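Local coordinates for protein acetyl transferase (Salmonella typhimurium, PDB 1S7K) that probably transfers an acetyl group from acetyl-coenzyme A to the N-terminal amine of ribosomal protein L7/L12, at residues Tyr73-Gln78 with Gln110-Gln115; Ile8-Ser11 with Glu15-Ala18; Val134-Val139 with Gly157-Ala162; Ala119-Tyr124 with Tyr175-Asp180. All blocks are in the same frame, centred on the assembly; numbering follows the deposited sequence.

The four contacts are spread over one mixed sheet and the helix 112-127 packed on it. Contacts 1 and 2 are neighbours, centres 8 Å apart, because strands 14-18 and 71-77 pair side by side; L74 N lies 2.8 Å from R17 O. Contact 4, its centre about 16 Å from that of contact 1, uses a later part of the same helix, and Y73 OH meets Y124 OH. Contact 3 lies beyond the chain centre, its centre about 24 Å from that of contact 1, and joins contact 4 through strands 132-138 and 168-178. Coenzyme A-binding residues occur in two of the contacts: G111, I112, M113 and S114 in contact 1, and C137 in contact 3.

Contact 1. Residues Tyr73-Gln78 with Gln110-Gln115; sequences YLIFCQ and QGIMSQ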
loop_
_atom_site.group_PDB
_atom_site.type_symbol
_atom_site.label_atom_id
_atom_site.label_comp_id
_atom_site.label_asym_id
_atom_site.label_seq_id
_atom_site.Cartn_x
_atom_site.Cartn_y
_atom_site.Cartn_z
ATOM N N TYR A 73 9.945 -13.738 -8.804
ATOM C CA TYR A 73 10.704 -14.956 -8.927
ATOM C C TYR A 73 9.828 -16.088 -9.460
ATOM O O TYR A 73 8.625 -16.177 -9.205
ATOM C CB TYR A 73 11.293 -15.355 -7.536
ATOM C CG TYR A 73 12.337 -14.414 -6.991
ATOM C CD1 TYR A 73 13.687 -14.531 -7.375
ATOM C CD2 TYR A 73 11.997 -13.411 -6.084
ATOM C CE1 TYR A 73 14.682 -13.637 -6.848
ATOM C CE2 TYR A 73 12.961 -12.519 -5.577
ATOM C CZ TYR A 73 14.300 -12.642 -5.960
ATOM O OH TYR A 73 15.252 -11.785 -5.424
ATOM N N LEU A 74 10.459 -16.982 -10.205
ATOM C CA LEU A 74 9.828 -18.171 -10.733
ATOM C C LEU A 74 10.257 -19.362 -9.831
ATOM O O LEU A 74 11.450 -19.506 -9.502
ATOM C CB LEU A 74 10.311 -18.413 -12.175
ATOM C CG LEU A 74 9.698 -17.438 -13.159
ATOM C CD1 LEU A 74 10.046 -17.845 -14.600
ATOM C CD2 LEU A 74 8.176 -17.541 -13.020
ATOM N N ILE A 75 9.286 -20.168 -9.429
ATOM C CA ILE A 75 9.479 -21.355 -8.578
ATOM C C ILE A 75 9.656 -22.556 -9.504
ATOM O O ILE A 75 8.764 -22.822 -10.314
ATOM C CB ILE A 75 8.213 -21.636 -7.712
ATOM C CG1 ILE A 75 7.956 -20.530 -6.665
ATOM C CG2 ILE A 75 8.377 -22.971 -6.909
ATOM C CD1 ILE A 75 6.446 -20.636 -6.175
ATOM N N PHE A 76 10.776 -23.274 -9.352
ATOM C CA PHE A 76 11.086 -24.472 -10.134
ATOM C C PHE A 76 11.179 -25.648 -9.199
ATOM O O PHE A 76 11.812 -25.576 -8.154
ATOM C CB PHE A 76 12.403 -24.342 -10.879
ATOM C CG PHE A 76 12.311 -23.469 -12.063
ATOM C CD1 PHE A 76 12.546 -22.088 -11.963
ATOM C CD2 PHE A 76 11.958 -24.011 -13.289
ATOM C CE1 PHE A 76 12.420 -21.274 -13.076
ATOM C CE2 PHE A 76 11.831 -23.210 -14.408
ATOM C CZ PHE A 76 12.067 -21.831 -14.298
ATOM N N CYS A 77 10.521 -26.724 -9.586
ATOM C CA CYS A 77 10.508 -27.924 -8.758
ATOM C C CYS A 77 11.097 -29.009 -9.656
ATOM O O CYS A 77 10.508 -29.301 -10.686
ATOM C CB CYS A 77 9.052 -28.223 -8.379
ATOM S SG CYS A 77 8.745 -29.887 -7.617
ATOM N N GLN A 78 12.226 -29.607 -9.253
ATOM C CA GLN A 78 12.912 -30.619 -10.070
ATOM C C GLN A 78 13.091 -30.102 -11.517
ATOM O O GLN A 78 12.894 -30.855 -12.486
ATOM C CB GLN A 78 12.132 -31.926 -10.105
ATOM C CG GLN A 78 11.831 -32.517 -8.712
ATOM C CD GLN A 78 11.560 -34.017 -8.762
ATOM O OE1 GLN A 78 11.198 -34.637 -7.767
ATOM N NE2 GLN A 78 11.759 -34.610 -9.946
ATOM N N GLN A 110 1.316 -28.764 -1.524
ATOM C CA GLN A 110 2.510 -29.530 -1.206
ATOM C C GLN A 110 3.606 -28.762 -0.447
ATOM O O GLN A 110 4.762 -29.214 -0.424
ATOM C CB GLN A 110 3.097 -30.095 -2.494
ATOM C CG GLN A 110 2.071 -31.006 -3.188
ATOM C CD GLN A 110 2.350 -31.104 -4.699
ATOM O OE1 GLN A 110 3.432 -31.488 -5.117
ATOM N NE2 GLN A 110 1.397 -30.722 -5.487
ATOM N N GLY A 111 3.263 -27.602 0.141
ATOM C CA GLY A 111 4.271 -26.825 0.885
ATOM C C GLY A 111 5.389 -26.190 0.060
ATOM O O GLY A 111 6.412 -25.686 0.626
ATOM N N ILE A 112 5.238 -26.199 -1.260
ATOM C CA ILE A 112 6.263 -25.633 -2.156
ATOM C C ILE A 112 6.327 -24.115 -1.904
ATOM O O ILE A 112 7.422 -23.523 -1.878
ATOM C CB ILE A 112 5.898 -25.877 -3.642
ATOM C CG1 ILE A 112 5.992 -27.393 -3.937
ATOM C CG2 ILE A 112 6.824 -25.079 -4.544
ATOM C CD1 ILE A 112 5.502 -27.843 -5.431
ATOM N N MET A 113 5.151 -23.481 -1.758
ATOM C CA MET A 113 5.134 -22.020 -1.481
ATOM C C MET A 113 5.675 -21.809 -0.080
ATOM O O MET A 113 6.507 -20.936 0.128
ATOM C CB MET A 113 3.715 -21.465 -1.641
ATOM C CG MET A 113 3.511 -20.019 -1.248
ATOM S SD MET A 113 4.700 -18.891 -1.920
ATOM C CE MET A 113 4.687 -19.182 -3.396
ATOM N N SER A 114 5.266 -22.629 0.871
ATOM C CA SER A 114 5.776 -22.433 2.269
ATOM C C SER A 114 7.315 -22.550 2.362
ATOM O O SER A 114 7.958 -21.721 3.016
ATOM C CB SER A 114 5.135 -23.449 3.201
ATOM O OG SER A 114 3.744 -23.157 3.383
ATOM N N GLN A 115 7.891 -23.540 1.698
ATOM C CA GLN A 115 9.329 -23.709 1.776
ATOM C C GLN A 115 9.980 -22.635 0.966
ATOM O O GLN A 115 10.970 -22.039 1.418
ATOM C CB GLN A 115 9.780 -25.109 1.270
ATOM C CG GLN A 115 9.335 -26.236 2.167
ATOM C CD GLN A 115 9.921 -27.548 1.766
ATOM O OE1 GLN A 115 10.640 -28.221 2.570
ATOM N NE2 GLN A 115 9.653 -27.942 0.541
#
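I75 and I112 form the tight part of this contact, where strand 71-77 meets the start of helix 112-127. Their CG2 methyls approach to 3.5 Å (I75 CG2 to I112 CG2), and both are put there by the same torsion, CG2 lying anti to the backbone N in each residue. The other branch of I75 reaches a second residue: its CD1 is 3.6 Å from M113 CE, the two side chains running at about a right angle. M113 does not start out aimed at the strand; bends at chi2 (49°) and chi3 (52°) bring its methyl to the isoleucine. Toward C77 the packing slackens, with C77 SG 4.4 Å from I112 CD1 in a partly exposed setting. The solvent side holds Q110 and Q115, both exposed, while G111 occupies the N-cap position, and Q115 N bonds to G111 O at 2.8 Å in the first helical turn. G111, I112, M113 and S114 belong to the coenzyme A site, empty in this model, consistent with the glycine-rich loop and helix start that receive the cofactor's pyrophosphate in GNAT enzymes. The contact places the first turn of that helix against the sheet. I75 also packs on L16 of strand 14-18 and L103 of strand 96-103, M113 on Y101, L103 and L85, and I112 on L14 and F107, so the helix start spans four neighbouring strands.

Contact 2. Residues Ile8-Ser11 with Glu15-Ala18; sequences IPVS and ELRA
I8 and L16 exchange both of their backbone hydrogen bonds, as an antiparallel hydrogen-bonded pair of the beta hairpin made by strands 7-9 and 14-18. I8 N donates to L16 O at 2.9 Å, and L16 N returns a bond to I8 O at 3.0 Å that is almost straight (177°). P9, with no N-H to give, sits opposite E15 in the adjoining non-hydrogen-bonded pair. On the E15 side of the hairpin R17 forms a salt bridge within its own strand: NE gives a bond of 2.7 Å to E15 OE2, which takes it on the lone pair turned away from its other oxygen, and a weak second bond comes from NH1. E15 projects from the face of the strand, with CG between backbone N and carbonyl carbon (chi1 77°) and the chain straight beyond; the carboxylate meets the R17 side chain there. R17 also makes a cation-pi contact with F76 of the next strand, 71-77, so the face that bears E15 and R17 is also linked to its neighbour.

The other face is apolar. I8 CB and L16 CB stand 4.0 Å apart, and farther out I8 CG2 nears L16 CD1. Both residues pack against L120 of helix 112-127 and against Y73, so this edge of the sheet is covered by the helix. Past the strand end V10 points toward the partner strand and its side chain crosses that of L16; V10 also packs on A119 of the helix. V10 CG2 does the touching, lying 3.8 Å from L16 CG and 3.9 Å from E15 CA.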
loop_
_atom_site.group_PDB
_atom_site.type_symbol
_atom_site.label_atom_id
_atom_site.label_comp_id
_atom_site.label_asym_id
_atom_site.label_seq_id
_atom_site.Cartn_x
_atom_site.Cartn_y
_atom_site.Cartn_z
ATOM N N ILE A 8 17.863 -18.383 -5.869
ATOM C CA ILE A 8 17.761 -18.423 -4.442
ATOM C C ILE A 8 17.479 -19.898 -4.154
ATOM O O ILE A 8 16.403 -20.406 -4.472
ATOM C CB ILE A 8 16.607 -17.537 -3.947
ATOM C CG1 ILE A 8 16.962 -16.056 -4.149
ATOM C CG2 ILE A 8 16.322 -17.817 -2.494
ATOM C CD1 ILE A 8 15.777 -15.114 -3.901
ATOM N N PRO A 9 18.449 -20.598 -3.550
ATOM C CA PRO A 9 18.201 -22.017 -3.273
ATOM C C PRO A 9 17.036 -22.134 -2.284
ATOM O O PRO A 9 16.854 -21.292 -1.441
ATOM C CB PRO A 9 19.505 -22.496 -2.648
ATOM C CG PRO A 9 20.535 -21.447 -3.079
ATOM C CD PRO A 9 19.750 -20.171 -3.006
ATOM N N VAL A 10 16.248 -23.186 -2.418
ATOM C CA VAL A 10 15.160 -23.421 -1.510
ATOM C C VAL A 10 15.398 -24.809 -0.878
ATOM O O VAL A 10 15.482 -24.941 0.367
ATOM C CB VAL A 10 13.813 -23.363 -2.241
ATOM C CG1 VAL A 10 12.669 -23.731 -1.298
ATOM C CG2 VAL A 10 13.578 -21.932 -2.750
ATOM N N SER A 11 15.608 -25.821 -1.725
ATOM C CA SER A 11 15.778 -27.186 -1.233
ATOM C C SER A 11 16.413 -28.087 -2.278
ATOM O O SER A 11 16.859 -27.635 -3.319
ATOM C CB SER A 11 14.410 -27.777 -0.821
ATOM O OG SER A 11 13.597 -28.184 -1.912
ATOM N N GLU A 15 13.895 -24.399 -6.165
ATOM C CA GLU A 15 14.744 -23.212 -6.200
ATOM C C GLU A 15 13.933 -22.073 -6.862
ATOM O O GLU A 15 12.947 -22.330 -7.565
ATOM C CB GLU A 15 16.083 -23.471 -6.925
ATOM C CG GLU A 15 16.050 -23.520 -8.447
ATOM C CD GLU A 15 17.463 -23.727 -9.087
ATOM O OE1 GLU A 15 18.452 -24.122 -8.412
ATOM O OE2 GLU A 15 17.542 -23.488 -10.291
ATOM N N LEU A 16 14.276 -20.831 -6.524
ATOM C CA LEU A 16 13.609 -19.639 -7.089
ATOM C C LEU A 16 14.617 -19.042 -8.072
ATOM O O LEU A 16 15.819 -19.007 -7.777
ATOM C CB LEU A 16 13.351 -18.608 -5.994
ATOM C CG LEU A 16 12.374 -19.003 -4.891
ATOM C CD1 LEU A 16 12.417 -17.972 -3.774
ATOM C CD2 LEU A 16 10.956 -19.039 -5.525
ATOM N N ARG A 17 14.140 -18.634 -9.239
ATOM C CA ARG A 17 14.987 -17.980 -10.204
ATOM C C ARG A 17 14.342 -16.613 -10.499
ATOM O O ARG A 17 13.121 -16.521 -10.718
ATOM C CB ARG A 17 15.084 -18.820 -11.499
ATOM C CG ARG A 17 15.581 -20.252 -11.269
ATOM C CD ARG A 17 15.688 -21.077 -12.557
ATOM N NE ARG A 17 16.005 -22.481 -12.242
ATOM C CZ ARG A 17 15.912 -23.500 -13.102
ATOM N NH1 ARG A 17 16.210 -24.743 -12.719
ATOM N NH2 ARG A 17 15.534 -23.292 -14.356
ATOM N N ALA A 18 15.143 -15.550 -10.454
ATOM C CA ALA A 18 14.586 -14.234 -10.811
ATOM C C ALA A 18 13.995 -14.327 -12.207
ATOM O O ALA A 18 14.605 -14.882 -13.132
ATOM C CB ALA A 18 15.645 -13.173 -10.787
#

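Contact 3. Residues Val134-Val139 with Gly157-Ala162; sequences VIKCRV and GCMKQA
V139 and C158 meet through a methyl and a thiol, and K136 and M159 through a methylene and a thioether; these two pairs are the whole of the contact. Strands 132-138 and 154-165 run parallel but are not neighbours: strand 168-178 lies between them, and the CA atoms of K136 and M159 are 9.1 Å apart. Only side chains can bridge such a gap.

In the sulfur contacts V139 CG2 touches C158 SG at 3.8 Å, just past the end of strand 132-138, where V139 is exposed. K136 CE lies 4.0 Å from M159 SD and 4.1 Å from M159 CE, the two side chains crossing at about a right angle. Each has a bend at chi3, 72° in K136 and 64° in M159, and the lysine offers its aliphatic part while NZ continues beyond. K136 also rests on V172, and V139 on D171 and N173, all of the intervening strand.

The polar contacts lie around the pair. K160 N bonds to E156 of the second subunit, whose R132 packs on M159, so the outer strand belongs to the dimer interface. C137 of strand 132-138, which has been seen to bind coenzyme A covalently, packs on helix 142-150.

V139 to C158 is an apolar contact, while K136 CE, next to the ammonium, probably makes a mildly polarised one with M159 SD. Neither is directional, and strand 168-178, between the two strands, pairs with both.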
loop_
_atom_site.group_PDB
_atom_site.type_symbol
_atom_site.label_atom_id
_atom_site.label_comp_id
_atom_site.label_asym_id
_atom_site.label_seq_id
_atom_site.Cartn_x
_atom_site.Cartn_y
_atom_site.Cartn_z
ATOM N N VAL A 134 5.006 -8.830 4.311
ATOM C CA VAL A 134 3.570 -8.744 4.514
ATOM C C VAL A 134 2.737 -9.535 3.577
ATOM O O VAL A 134 3.066 -9.591 2.412
ATOM C CB VAL A 134 3.125 -7.264 4.366
ATOM C CG1 VAL A 134 1.610 -7.105 4.622
ATOM C CG2 VAL A 134 3.953 -6.407 5.417
ATOM N N ILE A 135 1.708 -10.219 4.102
ATOM C CA ILE A 135 0.754 -10.957 3.229
ATOM C C ILE A 135 -0.615 -10.361 3.442
ATOM O O ILE A 135 -1.140 -10.399 4.587
ATOM C CB ILE A 135 0.641 -12.461 3.580
ATOM C CG1 ILE A 135 1.912 -13.169 3.103
ATOM C CG2 ILE A 135 -0.670 -13.078 2.893
ATOM C CD1 ILE A 135 2.152 -14.629 3.614
ATOM N N LYS A 136 -1.196 -9.791 2.381
ATOM C CA LYS A 136 -2.573 -9.289 2.471
ATOM C C LYS A 136 -3.344 -10.294 1.640
ATOM O O LYS A 136 -2.928 -10.570 0.478
ATOM C CB LYS A 136 -2.686 -7.894 1.822
ATOM C CG LYS A 136 -2.038 -6.778 2.605
ATOM C CD LYS A 136 -1.843 -5.518 1.751
ATOM C CE LYS A 136 -3.117 -4.839 1.475
ATOM N NZ LYS A 136 -2.855 -3.745 0.448
ATOM N N CYS A 137 -4.365 -10.918 2.233
ATOM C CA CYS A 137 -5.171 -11.838 1.406
ATOM C C CYS A 137 -6.619 -11.811 1.880
ATOM O O CYS A 137 -6.896 -11.554 3.083
ATOM C CB CYS A 137 -4.603 -13.228 1.527
ATOM S SG CYS A 137 -4.630 -13.954 3.230
ATOM N N ARG A 138 -7.553 -12.096 0.975
ATOM C CA ARG A 138 -8.973 -12.068 1.333
ATOM C C ARG A 138 -9.227 -13.006 2.510
ATOM O O ARG A 138 -8.604 -14.064 2.615
ATOM C CB ARG A 138 -9.837 -12.511 0.153
ATOM C CG ARG A 138 -9.940 -11.446 -0.937
ATOM C CD ARG A 138 -10.893 -11.919 -2.114
ATOM N NE ARG A 138 -11.162 -13.357 -2.070
ATOM C CZ ARG A 138 -10.422 -14.321 -2.615
ATOM N NH1 ARG A 138 -10.804 -15.573 -2.449
ATOM N NH2 ARG A 138 -9.311 -14.058 -3.336
ATOM N N VAL A 139 -10.154 -12.615 3.376
ATOM C CA VAL A 139 -10.477 -13.432 4.514
ATOM C C VAL A 139 -10.952 -14.822 3.995
ATOM O O VAL A 139 -10.615 -15.855 4.577
ATOM C CB VAL A 139 -11.568 -12.767 5.365
ATOM C CG1 VAL A 139 -12.089 -13.733 6.433
ATOM C CG2 VAL A 139 -10.983 -11.518 6.021
ATOM N N GLY A 157 -4.363 -7.487 11.422
ATOM C CA GLY A 157 -5.684 -6.857 11.326
ATOM C C GLY A 157 -6.468 -7.353 10.134
ATOM O O GLY A 157 -5.939 -8.086 9.278
ATOM N N CYS A 158 -7.699 -6.854 10.048
ATOM C CA CYS A 158 -8.640 -7.202 8.973
ATOM C C CYS A 158 -9.120 -5.893 8.339
ATOM O O CYS A 158 -9.736 -5.070 9.031
ATOM C CB CYS A 158 -9.814 -7.929 9.603
ATOM S SG CYS A 158 -10.905 -8.544 8.324
ATOM N N MET A 159 -8.796 -5.659 7.046
ATOM C CA MET A 159 -9.192 -4.433 6.375
ATOM C C MET A 159 -10.567 -4.679 5.753
ATOM O O MET A 159 -10.686 -5.510 4.890
ATOM C CB MET A 159 -8.168 -4.168 5.296
ATOM C CG MET A 159 -6.728 -3.993 5.939
ATOM S SD MET A 159 -5.421 -4.075 4.699
ATOM C CE MET A 159 -5.733 -2.700 3.720
ATOM N N LYS A 160 -11.557 -3.917 6.195
ATOM C CA LYS A 160 -12.938 -4.117 5.746
ATOM C C LYS A 160 -13.187 -3.816 4.289
ATOM O O LYS A 160 -12.830 -2.751 3.845
ATOM C CB LYS A 160 -13.845 -3.257 6.619
ATOM C CG LYS A 160 -15.317 -3.446 6.393
ATOM C CD LYS A 160 -16.137 -2.442 7.218
ATOM C CE LYS A 160 -17.028 -3.134 8.237
ATOM N NZ LYS A 160 -18.227 -2.199 8.424
ATOM N N GLN A 161 -13.770 -4.754 3.530
ATOM C CA GLN A 161 -14.091 -4.440 2.119
ATOM C C GLN A 161 -12.965 -3.814 1.317
ATOM O O GLN A 161 -13.167 -2.948 0.484
ATOM C CB GLN A 161 -15.320 -3.492 2.104
ATOM C CG GLN A 161 -16.524 -4.162 2.746
ATOM C CD GLN A 161 -17.624 -3.142 3.181
ATOM O OE1 GLN A 161 -18.319 -3.337 4.197
ATOM N NE2 GLN A 161 -17.771 -2.094 2.420
ATOM N N ALA A 162 -11.767 -4.327 1.516
ATOM C CA ALA A 162 -10.626 -3.757 0.891
ATOM C C ALA A 162 -10.248 -4.254 -0.508
ATOM O O ALA A 162 -9.484 -3.569 -1.241
ATOM C CB ALA A 162 -9.460 -3.934 1.855
#

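Contact 4. Residues Ala119-Tyr124 with Tyr175-Asp180; sequences ALMTHY and YARIID
M121 carries this contact, meeting R177 with its end and I179 with its root. Its methyl CE lies 3.4 Å from R177 NH1 and 4.2 Å from R177 CZ, approaching the guanidinium obliquely, with the two side chains at about a right angle. Nearer the helix, M121 CB is 3.8 Å from I179 CD1. That same isoleucine methyl sits 3.6 Å above one face of the R177 guanidinium, displaced toward its rim, so one face of the flat group lies under I179, just past the strand, while M121 CE comes in obliquely.

The torsions explain how the partners come together. M121 leaves the helix with CG anti to the carbonyl carbon and runs out extended until a bend at chi3 (-58°) turns CE to the arginine. R177 is extended from CG to NE, which carries its charged end out to the methionine, and NH1 also makes a weak bond to N151 O. The helix is regular here, with H123 N bonded to A119 O at 3.0 Å.

Farther out, F133 and F153 pack on M121. Backbone bonds of R177 to F133 and of Y175 to I135 join strand 168-178 to strand 132-138. Helix 112-127, the helix of the GNAT fold that follows the coenzyme A-binding loop, packs on one face of the sheet, with L120 on Y73 of strand 71-77 at one side and M121 on strand 168-178 at the other.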
loop_
_atom_site.group_PDB
_atom_site.type_symbol
_atom_site.label_atom_id
_atom_site.label_comp_id
_atom_site.label_asym_id
_atom_site.label_seq_id
_atom_site.Cartn_x
_atom_site.Cartn_y
_atom_site.Cartn_z
ATOM N N ALA A 119 12.499 -19.571 2.546
ATOM C CA ALA A 119 13.852 -19.430 2.015
ATOM C C ALA A 119 14.080 -18.025 1.511
ATOM O O ALA A 119 15.137 -17.436 1.771
ATOM C CB ALA A 119 14.093 -20.427 0.864
ATOM N N LEU A 120 13.068 -17.492 0.816
ATOM C CA LEU A 120 13.157 -16.160 0.229
ATOM C C LEU A 120 13.299 -15.112 1.311
ATOM O O LEU A 120 14.131 -14.210 1.165
ATOM C CB LEU A 120 11.939 -15.860 -0.661
ATOM C CG LEU A 120 11.815 -14.456 -1.236
ATOM C CD1 LEU A 120 13.085 -14.155 -2.066
ATOM C CD2 LEU A 120 10.487 -14.316 -2.070
ATOM N N MET A 121 12.494 -15.223 2.379
ATOM C CA MET A 121 12.533 -14.264 3.492
ATOM C C MET A 121 13.884 -14.304 4.228
ATOM O O MET A 121 14.483 -13.282 4.537
ATOM C CB MET A 121 11.378 -14.545 4.462
ATOM C CG MET A 121 9.998 -14.280 3.793
ATOM S SD MET A 121 8.660 -14.424 5.084
ATOM C CE MET A 121 8.937 -16.108 5.668
ATOM N N THR A 122 14.404 -15.493 4.430
ATOM C CA THR A 122 15.685 -15.670 5.118
ATOM C C THR A 122 16.791 -15.010 4.295
ATOM O O THR A 122 17.659 -14.318 4.827
ATOM C CB THR A 122 15.995 -17.187 5.226
ATOM O OG1 THR A 122 15.227 -17.730 6.307
ATOM C CG2 THR A 122 17.519 -17.415 5.385
ATOM N N HIS A 123 16.713 -15.257 2.999
ATOM C CA HIS A 123 17.671 -14.709 2.037
ATOM C C HIS A 123 17.629 -13.156 2.057
ATOM O O HIS A 123 18.692 -12.501 2.034
ATOM C CB HIS A 123 17.327 -15.231 0.663
ATOM C CG HIS A 123 18.140 -14.607 -0.438
ATOM N ND1 HIS A 123 19.351 -15.140 -0.844
ATOM C CD2 HIS A 123 17.913 -13.526 -1.227
ATOM C CE1 HIS A 123 19.831 -14.412 -1.844
ATOM N NE2 HIS A 123 18.981 -13.431 -2.095
ATOM N N TYR A 124 16.438 -12.568 2.119
ATOM C CA TYR A 124 16.374 -11.102 2.157
ATOM C C TYR A 124 16.778 -10.537 3.501
ATOM O O TYR A 124 17.344 -9.437 3.560
ATOM C CB TYR A 124 14.988 -10.627 1.760
ATOM C CG TYR A 124 15.037 -10.393 0.310
ATOM C CD1 TYR A 124 15.415 -9.149 -0.169
ATOM C CD2 TYR A 124 14.794 -11.415 -0.590
ATOM C CE1 TYR A 124 15.548 -8.920 -1.511
ATOM C CE2 TYR A 124 14.916 -11.193 -1.956
ATOM C CZ TYR A 124 15.299 -9.913 -2.391
ATOM O OH TYR A 124 15.335 -9.590 -3.696
ATOM N N TYR A 175 -1.307 -9.814 7.351
ATOM C CA TYR A 175 -0.367 -10.637 8.137
ATOM C C TYR A 175 1.046 -10.106 7.981
ATOM O O TYR A 175 1.410 -9.596 6.914
ATOM C CB TYR A 175 -0.327 -12.067 7.593
ATOM C CG TYR A 175 -1.556 -12.912 7.829
ATOM C CD1 TYR A 175 -1.705 -13.653 9.009
ATOM C CD2 TYR A 175 -2.533 -13.033 6.836
ATOM C CE1 TYR A 175 -2.845 -14.541 9.159
ATOM C CE2 TYR A 175 -3.629 -13.873 6.981
ATOM C CZ TYR A 175 -3.777 -14.642 8.152
ATOM O OH TYR A 175 -4.861 -15.560 8.249
ATOM N N ALA A 176 1.850 -10.212 9.017
ATOM C CA ALA A 176 3.234 -9.763 8.852
ATOM C C ALA A 176 4.204 -10.625 9.618
ATOM O O ALA A 176 3.856 -11.248 10.629
ATOM C CB ALA A 176 3.433 -8.227 9.272
ATOM N N ARG A 177 5.418 -10.700 9.094
ATOM C CA ARG A 177 6.516 -11.364 9.782
ATOM C C ARG A 177 7.711 -10.446 9.685
ATOM O O ARG A 177 8.006 -9.952 8.576
ATOM C CB ARG A 177 6.890 -12.684 9.084
ATOM C CG ARG A 177 7.800 -13.509 10.018
ATOM C CD ARG A 177 7.752 -15.018 9.682
ATOM N NE ARG A 177 8.961 -15.636 10.190
ATOM C CZ ARG A 177 9.481 -16.774 9.744
ATOM N NH1 ARG A 177 8.881 -17.465 8.780
ATOM N NH2 ARG A 177 10.678 -17.157 10.208
ATOM N N ILE A 178 8.384 -10.202 10.821
ATOM C CA ILE A 178 9.589 -9.374 10.841
ATOM C C ILE A 178 10.788 -10.348 11.043
ATOM O O ILE A 178 10.732 -11.260 11.906
ATOM C CB ILE A 178 9.596 -8.383 12.028
ATOM C CG1 ILE A 178 8.336 -7.480 12.010
ATOM C CG2 ILE A 178 10.935 -7.561 12.036
ATOM C CD1 ILE A 178 8.298 -6.453 10.965
ATOM N N ILE A 179 11.836 -10.176 10.244
ATOM C CA ILE A 179 13.067 -10.984 10.378
ATOM C C ILE A 179 14.252 -9.968 10.245
ATOM O O ILE A 179 14.606 -9.504 9.148
ATOM C CB ILE A 179 13.151 -12.091 9.246
ATOM C CG1 ILE A 179 11.940 -13.015 9.325
ATOM C CG2 ILE A 179 14.365 -12.912 9.475
ATOM C CD1 ILE A 179 11.905 -14.154 8.221
ATOM N N ASP A 180 14.823 -9.610 11.395
ATOM C CA ASP A 180 15.909 -8.608 11.483
ATOM C C ASP A 180 16.504 -8.832 12.884
ATOM O O ASP A 180 16.635 -9.998 13.305
ATOM C CB ASP A 180 15.322 -7.206 11.393
ATOM C CG ASP A 180 16.386 -6.112 11.125
ATOM O OD1 ASP A 180 17.574 -6.438 10.875
ATOM O OD2 ASP A 180 15.990 -4.929 11.118
#